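Pyroglutatmate porin OpdO (Pseudomonas aeruginosa, PDB 3SZV) probably acts as an outer membrane porin of the OprD family, a beta-barrel channel for small carboxylate solutes. Local coordinates at residues N298-G303 against M332-S337. Numbering follows the deposited sequence.
Sequences NFIQIG and MSRYVS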
# COMPACT_ATOMS: atom_id res chain seq x y z
N ASN A 298 -12.70 -0.56 -2.41
CA ASN A 298 -13.27 -1.47 -1.42
C ASN A 298 -12.32 -2.60 -0.98
O ASN A 298 -12.76 -3.60 -0.43
CB ASN A 298 -14.61 -2.04 -1.93
CG ASN A 298 -15.73 -0.98 -1.94
OD1 ASN A 298 -15.59 0.11 -1.38
ND2 ASN A 298 -16.85 -1.32 -2.58
N PHE A 299 -11.02 -2.40 -1.20
CA PHE A 299 -10.00 -3.30 -0.67
C PHE A 299 -9.80 -2.95 0.80
O PHE A 299 -9.42 -1.82 1.14
CB PHE A 299 -8.70 -3.15 -1.46
CG PHE A 299 -7.46 -3.67 -0.76
CD1 PHE A 299 -7.33 -5.00 -0.41
CD2 PHE A 299 -6.39 -2.81 -0.52
CE1 PHE A 299 -6.17 -5.47 0.21
CE2 PHE A 299 -5.23 -3.28 0.09
CZ PHE A 299 -5.12 -4.60 0.45
N ILE A 300 -10.06 -3.93 1.66
CA ILE A 300 -10.06 -3.72 3.11
C ILE A 300 -9.18 -4.77 3.81
O ILE A 300 -8.16 -5.17 3.24
CB ILE A 300 -11.50 -3.60 3.65
CG1 ILE A 300 -12.34 -4.84 3.31
CG2 ILE A 300 -12.16 -2.35 3.09
CD1 ILE A 300 -13.63 -4.90 4.13
N GLN A 301 -9.52 -5.18 5.03
CA GLN A 301 -8.56 -5.95 5.82
C GLN A 301 -8.21 -7.28 5.17
O GLN A 301 -7.03 -7.64 5.06
CB GLN A 301 -9.05 -6.17 7.25
CG GLN A 301 -8.06 -6.94 8.12
CD GLN A 301 -8.46 -6.96 9.59
OE1 GLN A 301 -9.10 -6.03 10.09
NE2 GLN A 301 -8.10 -8.04 10.29
N ILE A 302 -9.23 -8.00 4.74
CA ILE A 302 -9.00 -9.31 4.14
C ILE A 302 -9.23 -9.27 2.63
O ILE A 302 -8.31 -9.54 1.84
CB ILE A 302 -9.89 -10.38 4.78
CG1 ILE A 302 -9.57 -10.49 6.28
CG2 ILE A 302 -9.69 -11.74 4.09
CD1 ILE A 302 -10.45 -11.46 7.04
N GLY A 303 -10.43 -8.90 2.22
CA GLY A 303 -10.80 -9.00 0.82
C GLY A 303 -10.60 -7.77 -0.03
O GLY A 303 -10.56 -6.63 0.46
N MET A 332 -12.22 2.82 14.13
CA MET A 332 -12.75 2.73 12.78
C MET A 332 -13.61 1.47 12.66
O MET A 332 -13.25 0.42 13.21
CB MET A 332 -11.62 2.70 11.75
CG MET A 332 -12.11 2.63 10.30
SD MET A 332 -12.49 0.98 9.67
CE MET A 332 -10.85 0.29 9.58
N SER A 333 -14.74 1.57 11.97
CA SER A 333 -15.45 0.36 11.60
C SER A 333 -15.95 0.52 10.17
O SER A 333 -16.37 1.60 9.76
CB SER A 333 -16.59 0.06 12.57
OG SER A 333 -17.01 -1.29 12.45
N ARG A 334 -15.91 -0.57 9.41
CA ARG A 334 -16.38 -0.50 8.04
C ARG A 334 -17.02 -1.82 7.64
O ARG A 334 -16.75 -2.86 8.25
CB ARG A 334 -15.25 -0.13 7.08
CG ARG A 334 -14.07 -1.07 7.14
CD ARG A 334 -12.91 -0.59 6.28
NE ARG A 334 -11.74 -1.42 6.56
CZ ARG A 334 -10.50 -1.10 6.23
NH1 ARG A 334 -10.25 0.01 5.55
NH2 ARG A 334 -9.50 -1.90 6.55
N TYR A 335 -17.87 -1.76 6.63
CA TYR A 335 -18.60 -2.92 6.16
C TYR A 335 -18.66 -2.82 4.65
O TYR A 335 -18.95 -1.75 4.09
CB TYR A 335 -20.01 -2.90 6.75
CG TYR A 335 -20.91 -4.01 6.25
CD1 TYR A 335 -21.82 -3.80 5.22
CD2 TYR A 335 -20.87 -5.27 6.84
CE1 TYR A 335 -22.67 -4.82 4.78
CE2 TYR A 335 -21.72 -6.29 6.41
CZ TYR A 335 -22.60 -6.05 5.38
OH TYR A 335 -23.43 -7.08 4.96
N VAL A 336 -18.36 -3.93 3.99
CA VAL A 336 -18.43 -4.00 2.54
C VAL A 336 -19.27 -5.21 2.16
O VAL A 336 -19.08 -6.30 2.69
CB VAL A 336 -17.04 -4.13 1.91
CG1 VAL A 336 -17.13 -4.17 0.39
CG2 VAL A 336 -16.13 -2.98 2.36
N SER A 337 -20.23 -5.00 1.26
CA SER A 337 -21.11 -6.07 0.79
C SER A 337 -20.97 -6.21 -0.71
O SER A 337 -21.11 -5.24 -1.46
CB SER A 337 -22.55 -5.74 1.17
OG SER A 337 -23.46 -6.74 0.74
O HOH W 1 -9.31 -3.33 9.45
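Ile300 and Arg334 both have chi1 at 57°, which sets CG1 of the isoleucine and CG of the arginine between their own backbone N and carbonyl carbon. From there the arginine chain runs extended to NE, and the two side chains run antiparallel alongside each other. Ile300 CB lies over one face of the Arg334 guanidinium, 3.6 Å above its plane and displaced from its centre. Ile300 CG2 reaches Arg334 NE on that face at 3.6 Å. The opposite face is covered over its centre by Met332 CE of the same strand. The flat group thus lies between the isoleucine and the thioether methyl of a residue on its own strand.

Further along the strand, Ile300 and Val336 meet tip to tip, with Ile300 CD1 and Val336 CG2 3.6 Å apart. The other valine methyl, CG1, lies 4.0 Å from Asn298 CB. The amide of Asn298 is hydrogen-bonded to Gln314 and Ser312 on strand 311-320.

A water bridges the polar ends. It donates to Gln301 OE1 at 2.8 Å and accepts a weak bond from Arg334 NH2 at 3.2 Å. Gln301 NE2 bonds to Glu389. Asn355 OD1 takes hydrogen bonds from both Arg334 NE and Gln301 N, so one acceptor on strand 346-361 holds both the loop and the arginine of strand 329-343. Within the loop, Ile300 N donates to Gly303 O at 3.0 Å, which draws the two residues together.

The loop between strands 271-281 and 311-320 folds against the side chains of barrel strand 329-343, consistent with a loop that folds into the barrel. The chemistry is mixed: apolar contact flanks a charged group whose NE donates to Asn355 and whose NH2 gives a weak bond to water. Apolar cover on both faces and the bond at NE probably limit how far the guanidinium can turn.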